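Local coordinates for DUF3836 domain-containing protein (Parabacteroides distasonis ATCC 8503, PDB 4R03), which is of unknown function but belongs to the DUF3836 family, carries a signal sequence in its precursor and folds as a single-layer antiparallel sheet built from beta-hairpins, at residues 63-68 with 76-81; 33-38 with 48-53; 4-9 with 18-23. All coordinates share one frame; numbering follows the deposited sequence.

Contact 1. Residues 63-68 with 76-81; sequences YQITYQ and IKTNYG
Ile65 meets Tyr80 and Thr78 at the apolar centre of a beta-hairpin formed by strands 58-69 and 75-84, part of a seven-strand meandering antiparallel sheet. Its CG1 reaches the edge of the Tyr80 ring, while CG2 packs beside Thr78 CB and also rests over a face of the Tyr67 ring. A chi1 of 163°, which carries CG opposite the backbone nitrogen, leans the Tyr80 ring across toward strand 58-69. There CE2 of Tyr80 lies over one face of the Tyr63 ring, 3.5 Å from its CG, with the ring planes turned 41° apart. In the other direction, Thr78 CG2 lies 3.5 Å from Tyr67 CD2, and Ile76 CG2 approaches the edge of the same ring. Six backbone hydrogen bonds, in pairs at Gln64-Gly81, Thr66-Asn79 and Gln68-Lys77, tie the strands together. Those three pairs direct their side chains to the more polar face, although Gly81 has none to contribute. On this face the Asn79 amide reaches on to the next strand, its ND2 bonded to Asn96. A water there bridges the two strands: 2.7 Å from Thr66 OG1, it also hydrogen-bonds Asn79 OD1, at 2.7 Å.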
loop_
_atom_site.group_PDB
_atom_site.type_symbol
_atom_site.label_atom_id
_atom_site.label_comp_id
_atom_site.label_asym_id
_atom_site.label_seq_id
_atom_site.Cartn_x
_atom_site.Cartn_y
_atom_site.Cartn_z
ATOM N N TYR A 63 -0.274 4.376 6.349
ATOM C CA TYR A 63 1.112 3.899 6.424
ATOM C C TYR A 63 1.800 4.022 5.121
ATOM O O TYR A 63 1.184 4.229 4.065
ATOM C CB TYR A 63 1.227 2.470 6.985
ATOM C CG TYR A 63 0.724 1.325 6.092
ATOM C CD1 TYR A 63 1.423 0.987 4.945
ATOM C CD2 TYR A 63 -0.394 0.611 6.407
ATOM C CE1 TYR A 63 1.024 -0.110 4.120
ATOM C CE2 TYR A 63 -0.798 -0.502 5.588
ATOM C CZ TYR A 63 -0.072 -0.807 4.483
ATOM O OH TYR A 63 -0.458 -1.845 3.611
ATOM N N GLN A 64 3.115 3.881 5.153
ATOM C CA GLN A 64 3.974 3.988 3.984
ATOM C C GLN A 64 5.060 2.911 4.112
ATOM O O GLN A 64 5.673 2.783 5.180
ATOM C CB GLN A 64 4.646 5.332 3.882
ATOM C CG GLN A 64 5.580 5.461 2.723
ATOM C CD GLN A 64 6.297 6.778 2.707
ATOM O OE1 GLN A 64 7.200 7.028 3.525
ATOM N NE2 GLN A 64 5.920 7.626 1.777
ATOM N N ILE A 65 5.277 2.130 3.050
ATOM C CA ILE A 65 6.386 1.171 3.044
ATOM C C ILE A 65 7.307 1.540 1.889
ATOM O O ILE A 65 6.852 1.890 0.786
ATOM C CB ILE A 65 5.843 -0.239 2.849
ATOM C CG1 ILE A 65 4.782 -0.602 3.885
ATOM C CG2 ILE A 65 7.009 -1.290 2.777
ATOM C CD1 ILE A 65 4.179 -1.934 3.743
ATOM N N THR A 66 8.629 1.496 2.137
ATOM C CA THR A 66 9.615 1.629 1.074
ATOM C C THR A 66 10.403 0.318 0.922
ATOM O O THR A 66 10.489 -0.471 1.853
ATOM C CB THR A 66 10.579 2.806 1.265
ATOM O OG1 THR A 66 11.237 2.655 2.518
ATOM C CG2 THR A 66 9.855 4.129 1.232
ATOM N N TYR A 67 10.827 0.077 -0.296
ATOM C CA TYR A 67 11.388 -1.259 -0.718
ATOM C C TYR A 67 12.761 -1.059 -1.327
ATOM O O TYR A 67 12.957 -0.221 -2.170
ATOM C CB TYR A 67 10.506 -1.964 -1.740
ATOM C CG TYR A 67 9.094 -2.129 -1.278
ATOM C CD1 TYR A 67 8.157 -1.091 -1.466
ATOM C CD2 TYR A 67 8.656 -3.297 -0.690
ATOM C CE1 TYR A 67 6.845 -1.247 -0.992
ATOM C CE2 TYR A 67 7.341 -3.456 -0.202
ATOM C CZ TYR A 67 6.447 -2.412 -0.364
ATOM O OH TYR A 67 5.176 -2.595 0.059
ATOM N N GLN A 68 13.713 -1.876 -0.840
ATOM C CA GLN A 68 15.078 -1.946 -1.391
ATOM C C GLN A 68 15.424 -3.383 -1.831
ATOM O O GLN A 68 15.035 -4.353 -1.203
ATOM C CB GLN A 68 16.038 -1.501 -0.323
ATOM C CG GLN A 68 15.911 -0.083 0.052
ATOM C CD GLN A 68 16.989 0.260 1.053
ATOM O OE1 GLN A 68 17.009 -0.272 2.175
ATOM N NE2 GLN A 68 17.924 1.107 0.637
ATOM N N ILE A 76 13.733 -8.901 -0.373
ATOM C CA ILE A 76 13.389 -7.496 -0.464
ATOM C C ILE A 76 13.376 -6.898 0.967
ATOM O O ILE A 76 12.716 -7.431 1.836
ATOM C CB ILE A 76 11.988 -7.344 -1.138
ATOM C CG1 ILE A 76 11.944 -8.026 -2.519
ATOM C CG2 ILE A 76 11.655 -5.894 -1.306
ATOM C CD1 ILE A 76 10.520 -8.292 -3.025
ATOM N N LYS A 77 14.097 -5.816 1.157
ATOM C CA LYS A 77 14.172 -5.121 2.446
ATOM C C LYS A 77 13.098 -4.024 2.481
ATOM O O LYS A 77 13.070 -3.175 1.588
ATOM C CB LYS A 77 15.546 -4.509 2.646
ATOM C CG LYS A 77 16.596 -5.565 2.984
ATOM C CD LYS A 77 17.985 -4.947 3.155
ATOM C CE LYS A 77 19.005 -6.011 3.612
ATOM N NZ LYS A 77 20.325 -5.436 4.026
ATOM N N THR A 78 12.226 -4.109 3.454
ATOM C CA THR A 78 11.094 -3.163 3.571
ATOM C C THR A 78 11.176 -2.357 4.852
ATOM O O THR A 78 11.577 -2.860 5.904
ATOM C CB THR A 78 9.717 -3.844 3.476
ATOM O OG1 THR A 78 9.414 -4.555 4.687
ATOM C CG2 THR A 78 9.689 -4.784 2.248
ATOM N N ASN A 79 10.827 -1.069 4.728
ATOM C CA ASN A 79 10.819 -0.133 5.858
ATOM C C ASN A 79 9.416 0.486 5.922
ATOM O O ASN A 79 8.957 1.084 4.923
ATOM C CB ASN A 79 11.821 0.947 5.647
ATOM C CG ASN A 79 11.909 1.912 6.845
ATOM O OD1 ASN A 79 11.408 3.034 6.804
ATOM N ND2 ASN A 79 12.568 1.466 7.895
ATOM N N TYR A 80 8.758 0.270 7.042
ATOM C CA TYR A 80 7.361 0.634 7.234
ATOM C C TYR A 80 7.297 1.729 8.276
ATOM O O TYR A 80 7.995 1.672 9.299
ATOM C CB TYR A 80 6.584 -0.610 7.714
ATOM C CG TYR A 80 5.246 -0.397 8.345
ATOM C CD1 TYR A 80 5.112 -0.031 9.698
ATOM C CD2 TYR A 80 4.060 -0.651 7.638
ATOM C CE1 TYR A 80 3.852 0.131 10.264
ATOM C CE2 TYR A 80 2.849 -0.503 8.206
ATOM C CZ TYR A 80 2.734 -0.121 9.510
ATOM O OH TYR A 80 1.499 0.029 10.128
ATOM N N GLY A 81 6.388 2.674 8.081
ATOM C CA GLY A 81 6.083 3.684 9.101
ATOM C C GLY A 81 4.619 4.082 9.019
ATOM O O GLY A 81 4.072 4.067 7.925
HETATM O O HOH W 1 10.424 4.212 4.564
HETATM O O HOH W 2 14.129 -0.943 3.111
#

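Contact 2. Residues 33-38 with 48-53; sequences RYEFQY and KAFRWD
Arg33-Phe50, Tyr34-Ala49 and Glu35-Lys48 form the paired part of an antiparallel beta-hairpin between strands 27-38 and 44-53, near the middle of the single-layer sheet. Four backbone hydrogen bonds flank the non-hydrogen-bonded Tyr34-Ala49 pair, the shortest from Phe50 N to Arg33 O at 2.8 Å. On one face, Ala49 CB lies 3.8 Å from Tyr34 CD1. On the other, the extended Glu35 chain crosses Phe50 at about a right angle and brings CD to 3.6 Å from Phe50 CE1, with carboxylate and ring planes 52° apart. Arg33 grips this carboxylate side-on: NE, at 2.9 Å, and NH2, at 3.2 Å, both donate to Glu35 OE2 on its anti side. The remaining nitrogen, Arg33 NH1, binds a phosphate ion probably taken from the crystallisation liquor. Replacing Glu35 by an alanine is likely to leave the guanidinium without its in-strand mate, though still beside the phosphate and Trp59, its cation-pi partner, and to open a gap beside Phe50 CE1. Strands 14-24 and 58-69 border the hairpin: Arg33 packs on Val19 of the former, while Ala49 touches Tyr63 and Phe50 touches Trp59 of the latter.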
loop_
_atom_site.group_PDB
_atom_site.type_symbol
_atom_site.label_atom_id
_atom_site.label_comp_id
_atom_site.label_asym_id
_atom_site.label_seq_id
_atom_site.Cartn_x
_atom_site.Cartn_y
_atom_site.Cartn_z
ATOM N N ARG A 33 -7.083 2.385 0.298
ATOM C CA ARG A 33 -6.532 2.815 -0.981
ATOM C C ARG A 33 -5.013 2.714 -0.913
ATOM O O ARG A 33 -4.400 3.142 0.025
ATOM C CB ARG A 33 -6.921 4.257 -1.289
ATOM C CG ARG A 33 -6.282 4.835 -2.548
ATOM C CD ARG A 33 -6.704 6.295 -2.728
ATOM N NE ARG A 33 -5.981 6.854 -3.885
ATOM C CZ ARG A 33 -6.431 6.836 -5.108
ATOM N NH1 ARG A 33 -7.639 6.406 -5.394
ATOM N NH2 ARG A 33 -5.642 7.321 -6.052
ATOM N N TYR A 34 -4.440 2.087 -1.945
ATOM C CA TYR A 34 -3.000 1.940 -2.069
ATOM C C TYR A 34 -2.537 2.763 -3.268
ATOM O O TYR A 34 -3.180 2.780 -4.333
ATOM C CB TYR A 34 -2.618 0.510 -2.301
ATOM C CG TYR A 34 -3.056 -0.435 -1.224
ATOM C CD1 TYR A 34 -2.511 -0.363 0.025
ATOM C CD2 TYR A 34 -3.995 -1.413 -1.461
ATOM C CE1 TYR A 34 -2.890 -1.244 1.003
ATOM C CE2 TYR A 34 -4.427 -2.289 -0.457
ATOM C CZ TYR A 34 -3.803 -2.244 0.769
ATOM O OH TYR A 34 -4.207 -3.126 1.786
ATOM N N GLU A 35 -1.404 3.430 -3.129
ATOM C CA GLU A 35 -0.749 4.152 -4.237
ATOM C C GLU A 35 0.681 3.659 -4.311
ATOM O O GLU A 35 1.333 3.455 -3.271
ATOM C CB GLU A 35 -0.791 5.631 -4.012
ATOM C CG GLU A 35 -2.191 6.212 -3.999
ATOM C CD GLU A 35 -2.254 7.722 -3.900
ATOM O OE1 GLU A 35 -1.225 8.355 -3.612
ATOM O OE2 GLU A 35 -3.402 8.257 -4.026
ATOM N N PHE A 36 1.185 3.512 -5.532
ATOM C CA PHE A 36 2.498 2.892 -5.774
ATOM C C PHE A 36 3.376 3.815 -6.583
ATOM O O PHE A 36 2.947 4.457 -7.552
ATOM C CB PHE A 36 2.342 1.571 -6.545
ATOM C CG PHE A 36 1.463 0.568 -5.877
ATOM C CD1 PHE A 36 1.990 -0.306 -4.922
ATOM C CD2 PHE A 36 0.103 0.536 -6.114
ATOM C CE1 PHE A 36 1.154 -1.218 -4.278
ATOM C CE2 PHE A 36 -0.713 -0.355 -5.468
ATOM C CZ PHE A 36 -0.185 -1.231 -4.534
ATOM N N GLN A 37 4.638 3.831 -6.191
ATOM C CA GLN A 37 5.682 4.470 -6.992
ATOM C C GLN A 37 6.790 3.447 -7.274
ATOM O O GLN A 37 6.909 2.428 -6.612
ATOM C CB GLN A 37 6.214 5.730 -6.298
ATOM C CG GLN A 37 5.160 6.839 -6.076
ATOM C CD GLN A 37 5.754 8.138 -5.493
ATOM O OE1 GLN A 37 6.595 8.790 -6.108
ATOM N NE2 GLN A 37 5.310 8.510 -4.312
ATOM N N TYR A 38 7.583 3.740 -8.324
ATOM C CA TYR A 38 8.521 2.769 -8.894
ATOM C C TYR A 38 9.942 3.359 -8.995
ATOM O O TYR A 38 10.095 4.547 -9.204
ATOM C CB TYR A 38 8.069 2.346 -10.301
ATOM C CG TYR A 38 6.795 1.574 -10.207
ATOM C CD1 TYR A 38 5.581 2.256 -10.163
ATOM C CD2 TYR A 38 6.757 0.210 -10.152
ATOM C CE1 TYR A 38 4.380 1.545 -10.024
ATOM C CE2 TYR A 38 5.584 -0.500 -10.002
ATOM C CZ TYR A 38 4.370 0.211 -9.984
ATOM O OH TYR A 38 3.239 -0.568 -9.793
ATOM N N LYS A 48 1.982 3.506 -0.425
ATOM C CA LYS A 48 1.247 4.257 0.579
ATOM C C LYS A 48 -0.152 3.721 0.701
ATOM O O LYS A 48 -0.786 3.426 -0.323
ATOM C CB LYS A 48 1.181 5.705 0.222
ATOM C CG LYS A 48 2.405 6.465 0.465
ATOM C CD LYS A 48 2.065 7.968 0.204
ATOM C CE LYS A 48 3.284 8.782 0.232
ATOM N NZ LYS A 48 2.935 10.200 0.207
ATOM N N ALA A 49 -0.611 3.534 1.913
ATOM C CA ALA A 49 -1.944 3.040 2.203
ATOM C C ALA A 49 -2.709 4.184 2.885
ATOM O O ALA A 49 -2.149 4.847 3.809
ATOM C CB ALA A 49 -1.938 1.842 3.093
ATOM N N PHE A 50 -3.959 4.394 2.462
ATOM C CA PHE A 50 -4.853 5.394 3.006
ATOM C C PHE A 50 -6.091 4.720 3.575
ATOM O O PHE A 50 -6.622 3.766 2.983
ATOM C CB PHE A 50 -5.289 6.360 1.910
ATOM C CG PHE A 50 -4.184 7.100 1.229
ATOM C CD1 PHE A 50 -3.392 6.477 0.262
ATOM C CD2 PHE A 50 -3.905 8.439 1.550
ATOM C CE1 PHE A 50 -2.375 7.154 -0.367
ATOM C CE2 PHE A 50 -2.866 9.097 0.924
ATOM C CZ PHE A 50 -2.106 8.457 -0.033
ATOM N N ARG A 51 -6.587 5.254 4.694
ATOM C CA ARG A 51 -7.865 4.835 5.272
ATOM C C ARG A 51 -8.952 5.818 4.783
ATOM O O ARG A 51 -8.668 6.972 4.440
ATOM C CB ARG A 51 -7.809 4.799 6.799
ATOM C CG ARG A 51 -7.582 6.147 7.432
ATOM C CD ARG A 51 -7.525 5.998 9.000
ATOM N NE ARG A 51 -7.248 7.302 9.544
ATOM C CZ ARG A 51 -8.169 8.234 9.737
ATOM N NH1 ARG A 51 -9.428 7.963 9.564
ATOM N NH2 ARG A 51 -7.813 9.430 10.219
ATOM N N TRP A 52 -10.177 5.342 4.798
ATOM C CA TRP A 52 -11.322 6.173 4.392
ATOM C C TRP A 52 -11.912 6.743 5.671
ATOM O O TRP A 52 -12.481 6.035 6.513
ATOM C CB TRP A 52 -12.343 5.414 3.599
ATOM C CG TRP A 52 -13.470 6.223 3.134
ATOM C CD1 TRP A 52 -14.734 6.155 3.606
ATOM C CD2 TRP A 52 -13.464 7.215 2.105
ATOM N NE1 TRP A 52 -15.524 7.040 2.938
ATOM C CE2 TRP A 52 -14.784 7.699 1.994
ATOM C CE3 TRP A 52 -12.487 7.755 1.264
ATOM C CZ2 TRP A 52 -15.116 8.677 1.076
ATOM C CZ3 TRP A 52 -12.821 8.684 0.368
ATOM C CH2 TRP A 52 -14.126 9.190 0.306
ATOM N N ASP A 53 -11.810 8.058 5.803
ATOM C CA ASP A 53 -12.429 8.742 6.949
ATOM C C ASP A 53 -13.890 9.082 6.641
ATOM O O ASP A 53 -14.202 9.870 5.767
ATOM C CB ASP A 53 -11.599 9.962 7.301
ATOM C CG ASP A 53 -12.130 10.690 8.518
ATOM O OD1 ASP A 53 -13.280 11.153 8.416
ATOM O OD2 ASP A 53 -11.407 10.744 9.539
#

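Contact 3. Residues 4-9 with 18-23; sequences YLYDTK and KVVFLQ
Val20 meets Tyr4 and Tyr6 on one face of the N-terminal beta-hairpin, where strand 2-11, outermost in the chain's sheet, pairs with strand 14-24. Val20 CG1, anti to the backbone N (chi1 -178°), touches both rings and comes within 3.7 Å of Tyr4 CD1, whereas CG2 sits near the plane of the Tyr6 ring, at its edge, 3.9 Å from CD1. Tyr6 and Val20 run side by side in the same direction; Tyr4 instead slants across Val20, and its ring continues to Leu22, whose CD1 lies 3.7 Å from Tyr4 CE1. At the other end of this face, Thr8 and Lys18 lie alongside each other, the lysine methylenes passing Thr8 OG1 with CE 3.6 Å away. A bend at chi3 (-60°) turns the Lys18 chain before its ammonium reaches the Phe108 carbonyl and a terminal oxygen of Ser109, fastening the C-terminal end of the chain over this face.

The reverse face carries Leu5, Asp7, Val19 and Phe21. Phe21 presents its ring edge to the Leu5 carbonyl, CD1 standing 3.5 Å from Leu5 O in the plane of the ring, and Asp7 CB lies farther along that edge. The same carbonyl accepts the backbone N-H of Phe21 in a nearly straight bond of 2.8 Å. In all, four backbone bonds link Leu5 with Phe21 and Asp7 with Val19, while the extended Gln23 side chain lays its CD and NE2 near Leu5 CB.

Backbone hydrogen bonds and mostly carbon contacts thus join the strands, with Thr8 OG1 beside the lysine methylenes an exception, and the lysine charge is probably met by the chain terminus rather than by the partner strand.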
loop_
_atom_site.group_PDB
_atom_site.type_symbol
_atom_site.label_atom_id
_atom_site.label_comp_id
_atom_site.label_asym_id
_atom_site.label_seq_id
_atom_site.Cartn_x
_atom_site.Cartn_y
_atom_site.Cartn_z
ATOM N N TYR A 4 -15.270 -8.593 -1.703
ATOM C CA TYR A 4 -14.449 -7.431 -1.978
ATOM C C TYR A 4 -14.630 -7.016 -3.431
ATOM O O TYR A 4 -14.675 -7.874 -4.345
ATOM C CB TYR A 4 -12.962 -7.649 -1.684
ATOM C CG TYR A 4 -12.704 -7.909 -0.247
ATOM C CD1 TYR A 4 -12.635 -6.865 0.654
ATOM C CD2 TYR A 4 -12.594 -9.235 0.231
ATOM C CE1 TYR A 4 -12.392 -7.127 2.016
ATOM C CE2 TYR A 4 -12.417 -9.490 1.605
ATOM C CZ TYR A 4 -12.308 -8.427 2.455
ATOM O OH TYR A 4 -12.165 -8.663 3.825
ATOM N N LEU A 5 -14.711 -5.711 -3.623
ATOM C CA LEU A 5 -14.693 -5.104 -4.964
ATOM C C LEU A 5 -13.398 -4.283 -5.043
ATOM O O LEU A 5 -13.068 -3.485 -4.140
ATOM C CB LEU A 5 -15.905 -4.204 -5.122
ATOM C CG LEU A 5 -16.012 -3.485 -6.471
ATOM C CD1 LEU A 5 -16.340 -4.392 -7.598
ATOM C CD2 LEU A 5 -17.149 -2.420 -6.375
ATOM N N TYR A 6 -12.605 -4.529 -6.067
ATOM C CA TYR A 6 -11.339 -3.883 -6.228
ATOM C C TYR A 6 -11.419 -2.967 -7.446
ATOM O O TYR A 6 -11.908 -3.383 -8.495
ATOM C CB TYR A 6 -10.243 -4.862 -6.446
ATOM C CG TYR A 6 -10.124 -5.932 -5.368
ATOM C CD1 TYR A 6 -9.399 -5.710 -4.226
ATOM C CD2 TYR A 6 -10.743 -7.150 -5.545
ATOM C CE1 TYR A 6 -9.315 -6.662 -3.231
ATOM C CE2 TYR A 6 -10.648 -8.136 -4.562
ATOM C CZ TYR A 6 -9.919 -7.898 -3.434
ATOM O OH TYR A 6 -9.804 -8.825 -2.399
ATOM N N ASP A 7 -10.864 -1.768 -7.321
ATOM C CA ASP A 7 -10.749 -0.828 -8.459
ATOM C C ASP A 7 -9.257 -0.529 -8.630
ATOM O O ASP A 7 -8.659 0.166 -7.756
ATOM C CB ASP A 7 -11.514 0.455 -8.150
ATOM C CG ASP A 7 -11.452 1.472 -9.266
ATOM O OD1 ASP A 7 -11.155 1.076 -10.398
ATOM O OD2 ASP A 7 -11.689 2.672 -8.987
ATOM N N THR A 8 -8.677 -0.946 -9.738
ATOM C CA THR A 8 -7.235 -0.810 -9.967
ATOM C C THR A 8 -6.990 0.102 -11.143
ATOM O O THR A 8 -7.603 -0.078 -12.235
ATOM C CB THR A 8 -6.585 -2.179 -10.241
ATOM O OG1 THR A 8 -6.843 -3.052 -9.136
ATOM C CG2 THR A 8 -5.094 -2.056 -10.434
ATOM N N LYS A 9 -6.119 1.089 -10.966
ATOM C CA LYS A 9 -5.670 1.948 -12.062
ATOM C C LYS A 9 -4.260 1.584 -12.461
ATOM O O LYS A 9 -3.372 1.454 -11.586
ATOM C CB LYS A 9 -5.675 3.413 -11.655
ATOM C CG LYS A 9 -7.027 4.020 -11.380
ATOM C CD LYS A 9 -7.831 4.155 -12.646
ATOM C CE LYS A 9 -8.989 5.119 -12.464
ATOM N NZ LYS A 9 -10.013 4.593 -11.553
ATOM N N LYS A 18 -4.839 1.234 -6.196
ATOM C CA LYS A 18 -5.831 0.178 -6.019
ATOM C C LYS A 18 -6.706 0.588 -4.830
ATOM O O LYS A 18 -6.163 0.856 -3.735
ATOM C CB LYS A 18 -5.171 -1.166 -5.756
ATOM C CG LYS A 18 -6.113 -2.330 -5.541
ATOM C CD LYS A 18 -5.340 -3.702 -5.374
ATOM C CE LYS A 18 -4.484 -4.073 -6.583
ATOM N NZ LYS A 18 -3.968 -5.525 -6.709
ATOM N N VAL A 19 -8.015 0.576 -5.028
ATOM C CA VAL A 19 -9.001 0.790 -3.963
ATOM C C VAL A 19 -9.709 -0.500 -3.669
ATOM O O VAL A 19 -10.191 -1.189 -4.591
ATOM C CB VAL A 19 -10.000 1.901 -4.334
ATOM C CG1 VAL A 19 -11.074 2.046 -3.235
ATOM C CG2 VAL A 19 -9.245 3.211 -4.519
ATOM N N VAL A 20 -9.819 -0.829 -2.380
ATOM C CA VAL A 20 -10.560 -2.001 -1.926
ATOM C C VAL A 20 -11.827 -1.547 -1.254
ATOM O O VAL A 20 -11.773 -0.725 -0.305
ATOM C CB VAL A 20 -9.748 -2.820 -0.891
ATOM C CG1 VAL A 20 -10.526 -4.073 -0.458
ATOM C CG2 VAL A 20 -8.383 -3.175 -1.432
ATOM N N PHE A 21 -12.956 -2.044 -1.741
ATOM C CA PHE A 21 -14.269 -1.863 -1.139
ATOM C C PHE A 21 -14.694 -3.161 -0.429
ATOM O O PHE A 21 -14.563 -4.269 -1.000
ATOM C CB PHE A 21 -15.338 -1.525 -2.142
ATOM C CG PHE A 21 -15.120 -0.266 -2.912
ATOM C CD1 PHE A 21 -14.313 -0.258 -4.016
ATOM C CD2 PHE A 21 -15.843 0.892 -2.611
ATOM C CE1 PHE A 21 -14.158 0.905 -4.756
ATOM C CE2 PHE A 21 -15.668 2.045 -3.383
ATOM C CZ PHE A 21 -14.821 2.045 -4.402
ATOM N N LEU A 22 -15.121 -3.035 0.820
ATOM C CA LEU A 22 -15.707 -4.151 1.565
ATOM C C LEU A 22 -17.209 -4.216 1.348
ATOM O O LEU A 22 -17.948 -3.237 1.552
ATOM C CB LEU A 22 -15.384 -3.990 3.061
ATOM C CG LEU A 22 -16.067 -5.023 3.983
ATOM C CD1 LEU A 22 -15.576 -6.425 3.693
ATOM C CD2 LEU A 22 -15.770 -4.651 5.461
ATOM N N GLN A 23 -17.677 -5.377 0.913
ATOM C CA GLN A 23 -19.087 -5.688 0.720
ATOM C C GLN A 23 -19.491 -6.654 1.840
ATOM O O GLN A 23 -18.953 -7.769 1.910
ATOM C CB GLN A 23 -19.295 -6.328 -0.624
ATOM C CG GLN A 23 -19.020 -5.392 -1.824
ATOM C CD GLN A 23 -18.781 -6.161 -3.074
ATOM O OE1 GLN A 23 -17.975 -7.062 -3.121
ATOM N NE2 GLN A 23 -19.424 -5.736 -4.138
#

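Overall arrangement
The three contacts follow one another along the chain as successive hairpins of one meandering sheet, in the order 3, 2, 1 across it. Contact 2 is the middle piece and touches both others through neighbouring strands: Tyr34 N lies 2.8 Å from Lys18 O of contact 3, and Ala49 N 2.9 Å from Tyr63 O of contact 1, each a probable hydrogen bond. Contacts 1 and 3 lie on opposite sides of the chain's centre, their own centres about 22 Å apart and nearest atoms about 9 Å apart. Phosphate, probably from the crystallisation liquor, is bound about 3 Å from the side chain of Arg33 and likewise of Val19.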